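Local coordinates for protein of unknown function with a Fic domain (Bacteroides thetaiotaomicron VPI-5482, PDB 3CUC), which is of unknown function but belongs to the Fic/DOC family and has a largely helical fold, at residues K8-K13 / C265-L270; K26-K31 / L270-K275; G131-R136 / E155-M160; N41-N46 / I202-V207. One frame throughout, in Å; residues are numbered along the deposited sequence.

Interaction 1 (K8-K13 / C265-L270); sequences KQLYSK and CLIRSL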
loop_
_atom_site.group_PDB
_atom_site.type_symbol
_atom_site.label_atom_id
_atom_site.label_comp_id
_atom_site.label_asym_id
_atom_site.label_seq_id
_atom_site.Cartn_x
_atom_site.Cartn_y
_atom_site.Cartn_z
ATOM N N LYS A 8 3.525 20.013 6.731
ATOM C CA LYS A 8 4.905 20.450 6.482
ATOM C C LYS A 8 5.686 20.686 7.779
ATOM O O LYS A 8 6.893 20.467 7.840
ATOM C CB LYS A 8 4.915 21.712 5.609
ATOM C CG LYS A 8 4.624 21.429 4.146
ATOM C CD LYS A 8 4.591 22.697 3.323
ATOM C CE LYS A 8 4.393 22.392 1.845
ATOM N NZ LYS A 8 3.795 23.544 1.105
ATOM N N GLN A 9 4.979 21.131 8.809
ATOM C CA GLN A 9 5.559 21.388 10.120
ATOM C C GLN A 9 5.900 20.077 10.797
ATOM O O GLN A 9 6.952 19.942 11.419
ATOM C CB GLN A 9 4.540 22.139 10.964
ATOM C CG GLN A 9 5.073 22.809 12.193
ATOM C CD GLN A 9 4.039 23.748 12.785
ATOM O OE1 GLN A 9 4.224 24.971 12.800
ATOM N NE2 GLN A 9 2.919 23.179 13.246
ATOM N N LEU A 10 4.973 19.126 10.681
ATOM C CA LEU A 10 5.141 17.786 11.218
ATOM C C LEU A 10 6.308 17.077 10.541
ATOM O O LEU A 10 7.136 16.465 11.210
ATOM C CB LEU A 10 3.860 16.971 11.034
ATOM C CG LEU A 10 2.674 17.262 11.958
ATOM C CD1 LEU A 10 1.457 16.438 11.532
ATOM C CD2 LEU A 10 3.022 16.991 13.421
ATOM N N TYR A 11 6.372 17.169 9.215
ATOM C CA TYR A 11 7.489 16.594 8.457
ATOM C C TYR A 11 8.835 17.176 8.884
ATOM O O TYR A 11 9.788 16.444 9.134
ATOM C CB TYR A 11 7.311 16.824 6.956
ATOM C CG TYR A 11 8.406 16.167 6.159
ATOM C CD1 TYR A 11 8.485 14.777 6.078
ATOM C CD2 TYR A 11 9.384 16.922 5.513
ATOM C CE1 TYR A 11 9.500 14.157 5.366
ATOM C CE2 TYR A 11 10.403 16.309 4.799
ATOM C CZ TYR A 11 10.455 14.924 4.729
ATOM O OH TYR A 11 11.453 14.295 4.026
ATOM N N SER A 12 8.904 18.502 8.948
ATOM C CA SER A 12 10.102 19.190 9.394
ATOM C C SER A 12 10.548 18.705 10.766
ATOM O O SER A 12 11.733 18.469 10.981
ATOM C CB SER A 12 9.866 20.695 9.440
ATOM O OG SER A 12 10.941 21.337 10.097
ATOM N N LYS A 13 9.600 18.564 11.688
ATOM C CA LYS A 13 9.904 18.109 13.038
ATOM C C LYS A 13 10.423 16.682 13.012
ATOM O O LYS A 13 11.345 16.330 13.743
ATOM C CB LYS A 13 8.659 18.191 13.922
ATOM C CG LYS A 13 8.872 17.772 15.379
ATOM C CD LYS A 13 9.718 18.791 16.138
ATOM C CE LYS A 13 10.031 18.323 17.552
ATOM N NZ LYS A 13 10.691 19.414 18.323
ATOM N N CYS A 265 -3.388 10.492 6.354
ATOM C CA CYS A 265 -2.744 9.330 6.977
ATOM C C CYS A 265 -1.326 9.657 7.384
ATOM O O CYS A 265 -0.895 9.297 8.478
ATOM C CB CYS A 265 -2.690 8.132 6.035
ATOM S SG CYS A 265 -4.276 7.653 5.399
ATOM N N LEU A 266 -0.594 10.319 6.488
ATOM C CA LEU A 266 0.791 10.670 6.751
ATOM C C LEU A 266 0.877 11.606 7.949
ATOM O O LEU A 266 1.813 11.513 8.734
ATOM C CB LEU A 266 1.424 11.301 5.520
ATOM C CG LEU A 266 2.924 11.551 5.582
ATOM C CD1 LEU A 266 3.695 10.259 5.772
ATOM C CD2 LEU A 266 3.350 12.239 4.307
ATOM N N ILE A 267 -0.113 12.483 8.097
ATOM C CA ILE A 267 -0.221 13.328 9.290
ATOM C C ILE A 267 -0.322 12.481 10.557
ATOM O O ILE A 267 0.351 12.756 11.546
ATOM C CB ILE A 267 -1.428 14.302 9.209
ATOM C CG1 ILE A 267 -1.125 15.445 8.239
ATOM C CG2 ILE A 267 -1.753 14.889 10.578
ATOM C CD1 ILE A 267 -2.293 16.365 7.996
ATOM N N ARG A 268 -1.150 11.443 10.514
ATOM C CA ARG A 268 -1.299 10.541 11.650
ATOM C C ARG A 268 0.014 9.823 11.966
ATOM O O ARG A 268 0.400 9.753 13.129
ATOM C CB ARG A 268 -2.416 9.518 11.401
ATOM C CG ARG A 268 -2.816 8.731 12.656
ATOM C CD ARG A 268 -3.547 7.411 12.355
ATOM N NE ARG A 268 -3.383 6.464 13.467
ATOM C CZ ARG A 268 -2.646 5.346 13.453
ATOM N NH1 ARG A 268 -1.978 4.946 12.364
ATOM N NH2 ARG A 268 -2.589 4.598 14.552
ATOM N N SER A 269 0.696 9.311 10.935
ATOM C CA SER A 269 1.968 8.585 11.110
ATOM C C SER A 269 3.043 9.493 11.676
ATOM O O SER A 269 3.754 9.115 12.611
ATOM C CB SER A 269 2.479 8.011 9.785
ATOM O OG SER A 269 1.609 7.027 9.257
ATOM N N LEU A 270 3.164 10.685 11.094
ATOM C CA LEU A 270 4.130 11.670 11.549
ATOM C C LEU A 270 3.892 12.037 13.012
ATOM O O LEU A 270 4.837 12.114 13.799
ATOM C CB LEU A 270 4.084 12.920 10.660
ATOM C CG LEU A 270 4.780 12.797 9.299
ATOM C CD1 LEU A 270 4.364 13.931 8.383
ATOM C CD2 LEU A 270 6.310 12.759 9.456
#

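Interaction 2 (K26-K31 / L270-K275); sequences KRWNDK and LTLAIK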
loop_
_atom_site.group_PDB
_atom_site.type_symbol
_atom_site.label_atom_id
_atom_site.label_comp_id
_atom_site.label_asym_id
_atom_site.label_seq_id
_atom_site.Cartn_x
_atom_site.Cartn_y
_atom_site.Cartn_z
ATOM N N LYS A 26 12.200 1.030 17.548
ATOM C CA LYS A 26 11.615 -0.314 17.587
ATOM C C LYS A 26 10.141 -0.287 17.967
ATOM O O LYS A 26 9.334 -0.999 17.372
ATOM C CB LYS A 26 12.358 -1.228 18.562
ATOM C CG LYS A 26 11.788 -2.648 18.582
ATOM C CD LYS A 26 12.728 -3.655 19.209
ATOM C CE LYS A 26 12.319 -5.073 18.848
ATOM N NZ LYS A 26 10.936 -5.385 19.283
ATOM N N ARG A 27 9.798 0.515 18.972
ATOM C CA ARG A 27 8.404 0.689 19.374
ATOM C C ARG A 27 7.559 1.172 18.208
ATOM O O ARG A 27 6.477 0.639 17.966
ATOM C CB ARG A 27 8.287 1.677 20.537
ATOM C CG ARG A 27 8.722 1.099 21.881
ATOM C CD ARG A 27 8.931 2.179 22.941
ATOM N NE ARG A 27 7.915 3.226 22.840
ATOM C CZ ARG A 27 8.155 4.530 22.704
ATOM N NH1 ARG A 27 9.390 5.015 22.686
ATOM N NH2 ARG A 27 7.140 5.373 22.607
ATOM N N TRP A 28 8.059 2.172 17.483
ATOM C CA TRP A 28 7.346 2.670 16.312
ATOM C C TRP A 28 7.176 1.556 15.280
ATOM O O TRP A 28 6.059 1.292 14.822
ATOM C CB TRP A 28 8.041 3.880 15.673
ATOM C CG TRP A 28 7.551 4.105 14.281
ATOM C CD1 TRP A 28 8.204 3.805 13.119
ATOM C CD2 TRP A 28 6.279 4.608 13.904
ATOM N NE1 TRP A 28 7.421 4.116 12.040
ATOM C CE2 TRP A 28 6.231 4.612 12.494
ATOM C CE3 TRP A 28 5.170 5.068 14.620
ATOM C CZ2 TRP A 28 5.118 5.060 11.783
ATOM C CZ3 TRP A 28 4.060 5.514 13.913
ATOM C CH2 TRP A 28 4.042 5.506 12.509
ATOM N N ASN A 29 8.281 0.906 14.920
ATOM C CA ASN A 29 8.240 -0.166 13.919
ATOM C C ASN A 29 7.344 -1.324 14.314
ATOM O O ASN A 29 6.599 -1.827 13.484
ATOM C CB ASN A 29 9.639 -0.697 13.609
ATOM C CG ASN A 29 10.458 0.274 12.799
ATOM O OD1 ASN A 29 9.936 0.978 11.928
ATOM N ND2 ASN A 29 11.750 0.327 13.081
ATOM N N ASP A 30 7.413 -1.742 15.573
ATOM C CA ASP A 30 6.557 -2.825 16.059
ATOM C C ASP A 30 5.079 -2.471 15.891
ATOM O O ASP A 30 4.319 -3.245 15.310
ATOM C CB ASP A 30 6.860 -3.158 17.524
ATOM C CG ASP A 30 8.155 -3.957 17.702
ATOM O OD1 ASP A 30 8.724 -4.460 16.709
ATOM O OD2 ASP A 30 8.610 -4.090 18.853
ATOM N N LYS A 31 4.682 -1.290 16.363
ATOM C CA LYS A 31 3.295 -0.854 16.236
ATOM C C LYS A 31 2.860 -0.792 14.775
ATOM O O LYS A 31 1.750 -1.214 14.438
ATOM C CB LYS A 31 3.055 0.511 16.888
ATOM C CG LYS A 31 1.566 0.756 17.185
ATOM C CD LYS A 31 1.200 2.239 17.298
ATOM C CE LYS A 31 -0.321 2.433 17.486
ATOM N NZ LYS A 31 -0.849 1.744 18.705
ATOM N N LEU A 270 3.164 10.685 11.094
ATOM C CA LEU A 270 4.130 11.670 11.549
ATOM C C LEU A 270 3.892 12.037 13.012
ATOM O O LEU A 270 4.837 12.114 13.799
ATOM C CB LEU A 270 4.084 12.920 10.660
ATOM C CG LEU A 270 4.780 12.797 9.299
ATOM C CD1 LEU A 270 4.364 13.931 8.383
ATOM C CD2 LEU A 270 6.310 12.759 9.456
ATOM N N THR A 271 2.630 12.243 13.378
ATOM C CA THR A 271 2.303 12.633 14.744
ATOM C C THR A 271 2.686 11.529 15.724
ATOM O O THR A 271 3.306 11.794 16.748
ATOM C CB THR A 271 0.816 12.978 14.897
ATOM O OG1 THR A 271 0.485 14.058 14.014
ATOM C CG2 THR A 271 0.514 13.395 16.323
ATOM N N LEU A 272 2.329 10.292 15.398
ATOM C CA LEU A 272 2.705 9.152 16.225
ATOM C C LEU A 272 4.216 8.943 16.273
ATOM O O LEU A 272 4.761 8.610 17.328
ATOM C CB LEU A 272 2.027 7.865 15.734
ATOM C CG LEU A 272 0.911 7.295 16.611
ATOM C CD1 LEU A 272 -0.165 8.367 16.872
ATOM C CD2 LEU A 272 0.318 6.022 15.972
ATOM N N ALA A 273 4.885 9.113 15.133
ATOM C CA ALA A 273 6.317 8.847 15.047
ATOM C C ALA A 273 7.102 9.885 15.844
ATOM O O ALA A 273 8.043 9.540 16.562
ATOM C CB ALA A 273 6.766 8.820 13.607
ATOM N N ILE A 274 6.697 11.148 15.730
ATOM C CA ILE A 274 7.272 12.225 16.548
ATOM C C ILE A 274 7.082 11.920 18.040
ATOM O O ILE A 274 7.987 12.129 18.856
ATOM C CB ILE A 274 6.645 13.607 16.201
ATOM C CG1 ILE A 274 7.138 14.086 14.835
ATOM C CG2 ILE A 274 6.993 14.643 17.258
ATOM C CD1 ILE A 274 6.427 15.312 14.329
ATOM N N LYS A 275 5.901 11.414 18.378
ATOM C CA LYS A 275 5.568 11.072 19.755
ATOM C C LYS A 275 6.523 9.991 20.270
ATOM O O LYS A 275 7.036 10.086 21.385
ATOM C CB LYS A 275 4.108 10.606 19.828
ATOM C CG LYS A 275 3.356 11.016 21.091
ATOM C CD LYS A 275 1.847 11.138 20.826
ATOM C CE LYS A 275 1.022 10.929 22.095
ATOM N NZ LYS A 275 1.447 11.819 23.204
#

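Interaction 3 (G131-R136 / E155-M160); sequences GEYKSR and ETPAFM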
loop_
_atom_site.group_PDB
_atom_site.type_symbol
_atom_site.label_atom_id
_atom_site.label_comp_id
_atom_site.label_asym_id
_atom_site.label_seq_id
_atom_site.Cartn_x
_atom_site.Cartn_y
_atom_site.Cartn_z
ATOM N N GLY A 131 1.294 -14.660 -8.775
ATOM C CA GLY A 131 2.481 -14.041 -9.368
ATOM C C GLY A 131 2.440 -13.895 -10.882
ATOM O O GLY A 131 3.478 -13.690 -11.515
ATOM N N GLU A 132 1.240 -13.987 -11.456
ATOM C CA GLU A 132 1.034 -13.922 -12.903
ATOM C C GLU A 132 -0.125 -12.982 -13.203
ATOM O O GLU A 132 -1.102 -12.944 -12.453
ATOM C CB GLU A 132 0.709 -15.316 -13.443
ATOM C CG GLU A 132 1.894 -16.269 -13.482
ATOM C CD GLU A 132 2.806 -16.023 -14.677
ATOM O OE1 GLU A 132 2.402 -16.350 -15.816
ATOM O OE2 GLU A 132 3.930 -15.516 -14.475
ATOM N N TYR A 133 -0.027 -12.239 -14.303
ATOM C CA TYR A 133 -1.078 -11.282 -14.668
ATOM C C TYR A 133 -2.407 -11.989 -15.002
ATOM O O TYR A 133 -2.421 -13.171 -15.353
ATOM C CB TYR A 133 -0.637 -10.381 -15.838
ATOM C CG TYR A 133 0.500 -9.393 -15.560
ATOM C CD1 TYR A 133 0.792 -8.935 -14.268
ATOM C CD2 TYR A 133 1.254 -8.877 -16.614
ATOM C CE1 TYR A 133 1.831 -8.014 -14.038
ATOM C CE2 TYR A 133 2.286 -7.952 -16.397
ATOM C CZ TYR A 133 2.574 -7.526 -15.111
ATOM O OH TYR A 133 3.602 -6.625 -14.913
ATOM N N LYS A 134 -3.512 -11.248 -14.878
ATOM C CA LYS A 134 -4.872 -11.762 -15.091
ATOM C C LYS A 134 -5.040 -12.354 -16.485
ATOM O O LYS A 134 -4.528 -11.789 -17.452
ATOM C CB LYS A 134 -5.903 -10.639 -14.896
ATOM N N SER A 135 -5.742 -13.491 -16.575
ATOM C CA SER A 135 -6.091 -14.133 -17.866
ATOM C C SER A 135 -7.606 -14.088 -18.156
ATOM O O SER A 135 -8.009 -13.936 -19.310
ATOM C CB SER A 135 -5.573 -15.576 -17.923
ATOM O OG SER A 135 -6.014 -16.327 -16.809
ATOM N N ARG A 136 -8.429 -14.243 -17.115
ATOM C CA ARG A 136 -9.856 -13.896 -17.169
ATOM C C ARG A 136 -10.020 -12.477 -16.588
ATOM O O ARG A 136 -9.331 -12.135 -15.619
ATOM C CB ARG A 136 -10.680 -14.897 -16.356
ATOM N N GLU A 155 -4.296 -6.108 -22.729
ATOM C CA GLU A 155 -3.566 -4.840 -22.628
ATOM C C GLU A 155 -2.787 -4.674 -21.312
ATOM O O GLU A 155 -1.985 -3.748 -21.185
ATOM C CB GLU A 155 -4.526 -3.661 -22.840
ATOM C CG GLU A 155 -5.449 -3.361 -21.661
ATOM C CD GLU A 155 -6.678 -2.565 -22.061
ATOM O OE1 GLU A 155 -6.617 -1.831 -23.070
ATOM O OE2 GLU A 155 -7.706 -2.675 -21.358
ATOM N N THR A 156 -3.018 -5.569 -20.349
ATOM C CA THR A 156 -2.397 -5.475 -19.022
ATOM C C THR A 156 -0.866 -5.389 -19.048
ATOM O O THR A 156 -0.307 -4.458 -18.474
ATOM C CB THR A 156 -2.852 -6.628 -18.090
ATOM O OG1 THR A 156 -4.235 -6.449 -17.758
ATOM C CG2 THR A 156 -2.024 -6.656 -16.804
ATOM N N PRO A 157 -0.182 -6.346 -19.705
ATOM C CA PRO A 157 1.290 -6.269 -19.749
ATOM C C PRO A 157 1.843 -4.967 -20.337
ATOM O O PRO A 157 2.854 -4.460 -19.850
ATOM C CB PRO A 157 1.696 -7.466 -20.621
ATOM C CG PRO A 157 0.457 -7.952 -21.257
ATOM C CD PRO A 157 -0.687 -7.542 -20.400
ATOM N N ALA A 158 1.187 -4.443 -21.371
ATOM C CA ALA A 158 1.561 -3.150 -21.947
ATOM C C ALA A 158 1.336 -2.010 -20.945
ATOM O O ALA A 158 2.199 -1.149 -20.770
ATOM C CB ALA A 158 0.778 -2.894 -23.229
ATOM N N PHE A 159 0.176 -2.021 -20.294
ATOM C CA PHE A 159 -0.166 -1.040 -19.257
ATOM C C PHE A 159 0.825 -1.047 -18.088
ATOM O O PHE A 159 1.194 0.012 -17.576
ATOM C CB PHE A 159 -1.580 -1.311 -18.722
ATOM C CG PHE A 159 -2.683 -0.714 -19.555
ATOM C CD1 PHE A 159 -2.537 -0.528 -20.927
ATOM C CD2 PHE A 159 -3.889 -0.361 -18.960
ATOM C CE1 PHE A 159 -3.562 0.019 -21.678
ATOM C CE2 PHE A 159 -4.919 0.182 -19.707
ATOM C CZ PHE A 159 -4.756 0.374 -21.069
HETATM N N MSE A 160 1.232 -2.246 -17.665
HETATM C CA MSE A 160 2.170 -2.407 -16.557
HETATM C C MSE A 160 3.569 -1.932 -16.921
HETATM O O MSE A 160 4.211 -1.248 -16.128
HETATM C CB MSE A 160 2.215 -3.865 -16.087
HETATM C CG MSE A 160 0.968 -4.298 -15.345
HETATM SE SE MSE A 160 0.712 -3.284 -13.741
HETATM C CE MSE A 160 2.120 -4.070 -12.618
#

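Interaction 4 (N41-N46 / I202-V207); sequences NHLEGN and IARLLV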
loop_
_atom_site.group_PDB
_atom_site.type_symbol
_atom_site.label_atom_id
_atom_site.label_comp_id
_atom_site.label_asym_id
_atom_site.label_seq_id
_atom_site.Cartn_x
_atom_site.Cartn_y
_atom_site.Cartn_z
ATOM N N ASN A 41 -4.885 -6.347 5.452
ATOM C CA ASN A 41 -5.547 -7.633 5.218
ATOM C C ASN A 41 -7.024 -7.627 5.623
ATOM O O ASN A 41 -7.854 -8.271 4.984
ATOM C CB ASN A 41 -4.812 -8.761 5.947
ATOM C CG ASN A 41 -3.497 -9.122 5.290
ATOM O OD1 ASN A 41 -2.435 -8.713 5.751
ATOM N ND2 ASN A 41 -3.561 -9.892 4.205
ATOM N N HIS A 42 -7.354 -6.895 6.678
ATOM C CA HIS A 42 -8.743 -6.808 7.113
ATOM C C HIS A 42 -9.609 -6.117 6.062
ATOM O O HIS A 42 -10.756 -6.499 5.864
ATOM C CB HIS A 42 -8.862 -6.084 8.453
ATOM C CG HIS A 42 -9.892 -6.675 9.358
ATOM N ND1 HIS A 42 -9.619 -7.736 10.192
ATOM C CD2 HIS A 42 -11.195 -6.368 9.553
ATOM C CE1 HIS A 42 -10.707 -8.054 10.868
ATOM N NE2 HIS A 42 -11.677 -7.236 10.503
ATOM N N LEU A 43 -9.049 -5.110 5.391
ATOM C CA LEU A 43 -9.732 -4.427 4.282
ATOM C C LEU A 43 -10.217 -5.402 3.193
ATOM O O LEU A 43 -11.216 -5.146 2.527
ATOM C CB LEU A 43 -8.811 -3.359 3.652
ATOM C CG LEU A 43 -8.676 -1.996 4.345
ATOM C CD1 LEU A 43 -7.392 -1.308 3.914
ATOM C CD2 LEU A 43 -9.884 -1.112 4.046
ATOM N N GLU A 44 -9.511 -6.517 3.019
ATOM C CA GLU A 44 -9.842 -7.490 1.981
ATOM C C GLU A 44 -10.565 -8.717 2.552
ATOM O O GLU A 44 -10.649 -9.750 1.891
ATOM C CB GLU A 44 -8.567 -7.925 1.238
ATOM C CG GLU A 44 -7.696 -6.771 0.713
ATOM C CD GLU A 44 -8.409 -5.890 -0.315
ATOM O OE1 GLU A 44 -9.334 -6.385 -0.987
ATOM O OE2 GLU A 44 -8.049 -4.697 -0.453
ATOM N N GLY A 45 -11.081 -8.607 3.776
ATOM C CA GLY A 45 -11.903 -9.665 4.373
ATOM C C GLY A 45 -11.210 -10.716 5.238
ATOM O O GLY A 45 -11.840 -11.694 5.640
ATOM N N ASN A 46 -9.922 -10.539 5.531
ATOM C CA ASN A 46 -9.233 -11.420 6.485
ATOM C C ASN A 46 -9.852 -11.254 7.867
ATOM O O ASN A 46 -9.939 -10.134 8.382
ATOM C CB ASN A 46 -7.748 -11.087 6.561
ATOM C CG ASN A 46 -6.956 -12.096 7.389
ATOM O OD1 ASN A 46 -7.391 -12.519 8.461
ATOM N ND2 ASN A 46 -5.783 -12.475 6.894
ATOM N N ILE A 202 -1.331 -4.964 -2.760
ATOM C CA ILE A 202 -0.177 -4.533 -3.541
ATOM C C ILE A 202 -0.173 -3.014 -3.624
ATOM O O ILE A 202 0.847 -2.389 -3.365
ATOM C CB ILE A 202 -0.158 -5.125 -4.967
ATOM C CG1 ILE A 202 -0.030 -6.655 -4.922
ATOM C CG2 ILE A 202 0.995 -4.532 -5.774
ATOM C CD1 ILE A 202 1.333 -7.147 -4.481
ATOM N N ALA A 203 -1.319 -2.429 -3.967
ATOM C CA ALA A 203 -1.447 -0.971 -4.028
ATOM C C ALA A 203 -0.914 -0.332 -2.749
ATOM O O ALA A 203 -0.057 0.553 -2.796
ATOM C CB ALA A 203 -2.891 -0.563 -4.259
ATOM N N ARG A 204 -1.398 -0.809 -1.607
ATOM C CA ARG A 204 -1.045 -0.211 -0.329
ATOM C C ARG A 204 0.405 -0.480 0.038
ATOM O O ARG A 204 1.054 0.352 0.677
ATOM C CB ARG A 204 -1.989 -0.697 0.766
ATOM C CG ARG A 204 -3.381 -0.081 0.648
ATOM C CD ARG A 204 -4.278 -0.465 1.812
ATOM N NE ARG A 204 -4.619 -1.889 1.765
ATOM C CZ ARG A 204 -5.577 -2.428 1.007
ATOM N NH1 ARG A 204 -6.331 -1.680 0.211
ATOM N NH2 ARG A 204 -5.781 -3.730 1.048
ATOM N N LEU A 205 0.914 -1.634 -0.377
ATOM C CA LEU A 205 2.337 -1.938 -0.223
ATOM C C LEU A 205 3.193 -0.992 -1.064
ATOM O O LEU A 205 4.240 -0.545 -0.616
ATOM C CB LEU A 205 2.632 -3.405 -0.585
ATOM C CG LEU A 205 2.345 -4.432 0.517
ATOM C CD1 LEU A 205 2.297 -5.838 -0.054
ATOM C CD2 LEU A 205 3.382 -4.340 1.630
ATOM N N LEU A 206 2.740 -0.692 -2.278
ATOM C CA LEU A 206 3.470 0.203 -3.173
ATOM C C LEU A 206 3.506 1.630 -2.622
ATOM O O LEU A 206 4.499 2.332 -2.803
ATOM C CB LEU A 206 2.879 0.180 -4.593
ATOM C CG LEU A 206 3.080 -1.109 -5.400
ATOM C CD1 LEU A 206 2.223 -1.092 -6.652
ATOM C CD2 LEU A 206 4.555 -1.326 -5.755
ATOM N N VAL A 207 2.442 2.054 -1.943
ATOM C CA VAL A 207 2.436 3.369 -1.309
ATOM C C VAL A 207 3.569 3.426 -0.305
ATOM O O VAL A 207 4.398 4.334 -0.338
ATOM C CB VAL A 207 1.124 3.666 -0.564
ATOM C CG1 VAL A 207 1.302 4.854 0.378
ATOM C CG2 VAL A 207 -0.004 3.918 -1.547
#

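Interaction 1 (K8-K13 / C265-L270)
L10 and L270 face each other where helix 6-16 lies along helix 256-277, the two N-to-C directions diverging by 37° and the local axes coming within 9.7 Å. The contact is almost wholly apolar. L10 divides its side chain between two partners: CB lies 4.1 Å from L270 CD1, while CD1 reaches I267 CG2 at 3.7 Å, the two branched side chains meeting at roughly a right angle. With its CG beside the backbone N and anti to the carbonyl carbon (chi1 -75°), L10 extends its CD1 methyl over the turn that carries I267. L270 fills the adjoining position. Its CD1 lies 3.9 Å from Y11 N, and its CD2 meets the Y11 ring obliquely.

L10 CD1 also rests against the I267 carbonyl oxygen, at 3.8 Å. That oxygen accepts a hydrogen bond from the T271 hydroxyl one turn on in its own helix.

Helix 6-16 thus covers one side of helix 256-277, with W14 continuing its packing onto L270 and I7 touching both L266 and I267. The Y11 ring stacks on Y216, a loop residue. Towards other parts of the fold, R268 forms a salt bridge with E35 of helix 22-42, and S269 OG is hydrogen-bonded to the M218 carbonyl in a loop.

Interaction 2 (K26-K31 / L270-K275)
W28 projects from helix 22-42 against L272 and A273 of helix 256-277, the centre of an antiparallel helix-helix packing in this mostly helical Fic protein; the two segments run at 145° with their axes 10.0 Å apart. The indole is used in two ways. Its six-membered ring presents a face to A273, whose CB sits 4.1 Å from the ring centroid and 6° off the normal, a CH-pi contact. L272 comes instead to the rim, near the ring plane, with its CB 3.6 Å from W28 CZ3, and the two side chains stand at about a right angle. The indole also lies close to the opposing backbone, with W28 CZ3 3.9 Å from A273 N. With CG anti to the backbone N (chi1 163°), the indole is directed across the interface. P217 from a loop also packs on W28, and W14 of helix 6-16 on A273.

K31, one turn further on, adds its aliphatic part and only then bends at its last torsion, where NZ makes a long, weak ion pair with E35. K31 CE lies 3.9 Å from L272 CD2, the two side chains crossing at about a right angle, and K31 CD is slightly farther from that same L272 CD2 methyl, at 4.1 Å.

Interaction 3 (G131-R136 / E155-M160)
The Y133 ring turns one face to the start of helix 156-173. Over that face lies the T156 methyl, CG2 being 4.2 Å from the ring centroid and 26° off the normal, a CH-pi contact. P157 and M160 (selenomethionine) approach from the same side but obliquely: P157 CA is 3.9 Å from Y133 CE2, near one flank, and M160 CG is 3.6 Å from Y133 CZ, at the hydroxyl end of the ring. The M160 chain bends at chi2 and chi3, leaving SE 5.5 Å from the centroid and 39° off the normal, an oblique Met-aromatic contact. R101 makes a cation-pi interaction with the same ring.

These segments flank the short antiparallel hairpin of strands 140-141 and 147-148, which probably corresponds to the flap of Fic domains, so the contact joins the approach to the hairpin with the helix that follows it. P194, in the Fic signature loop, packs on both T156 and M160 and is joined to K134 by a backbone hydrogen bond in which P194 can only accept. The polar ends are held by outside partners: the Y133 hydroxyl is hydrogen-bonded to E97 OE1 on helix 97-107, and T156 OG1 to the carbonyl of S152.

Interaction 4 (N41-N46 / I202-V207)
R204 and E44 reach each other through bends in both side chains. R204 runs extended from its helix and turns at chi3 (-69°), swinging the guanidinium towards the end of helix 22-42, while E44 folds at chi2, and the two come from opposite directions. The result is a salt bridge resting on one nearly straight hydrogen bond, from R204 NH2 to E44 OE2 at 2.9 Å with an N-H...O angle of 170°. The carboxylate and guanidinium planes are only 9° apart, and E44 OE2 accepts through its anti lone pair. Over one face of the guanidinium, L43 CD1 sits 3.6 Å from R204 CZ, so that a methyl lies over the centre of that face.

S40 OG receives a further hydrogen bond from R204 NE, and Y229 OH pairs with NH1, so all three guanidinium nitrogens have a hydrogen-bonding partner. E44 lies in the type I turn from H42 to G45 at the end of helix 22-42: G45 is the C-prime glycine of a Schellman motif, and N41 O accepts from both N46 N and E44 N.

R204 is the last arginine of the Fic signature motif. The segment SNHLEGN fits the (S/T)xxxE(G/N) inhibitory motif of Fic proteins, so the pairing of E44 with this arginine is consistent with an autoinhibited site. Around it, A203 packs on H186 and I190 of helix 178-192, I202 on helix 97-107, L205 on I84 of helix 68-89, and the carbonyl of L43 meets K226 of helix 226-240.

Overall arrangement
Interactions 1 and 2 form one continuous patch, their centres 12 Å apart: both use helix 256-277, against which helix 6-16 packs in interaction 1 and helix 22-42 in interaction 2; L270 belongs to both ranges. Helix 22-42 carries on to interaction 4, whose centre lies about 20 Å from that of interaction 2 and 6 Å from the centre of the chain. There R204 of the signature motif, to which P194 beside interaction 3 also belongs, meets the probable inhibitory segment. Interaction 3 lies on the other side of the chain's centre from interactions 1 and 2, about 36 and 37 Å away between centres, but its nearest atoms come within about 7 Å of interaction 4.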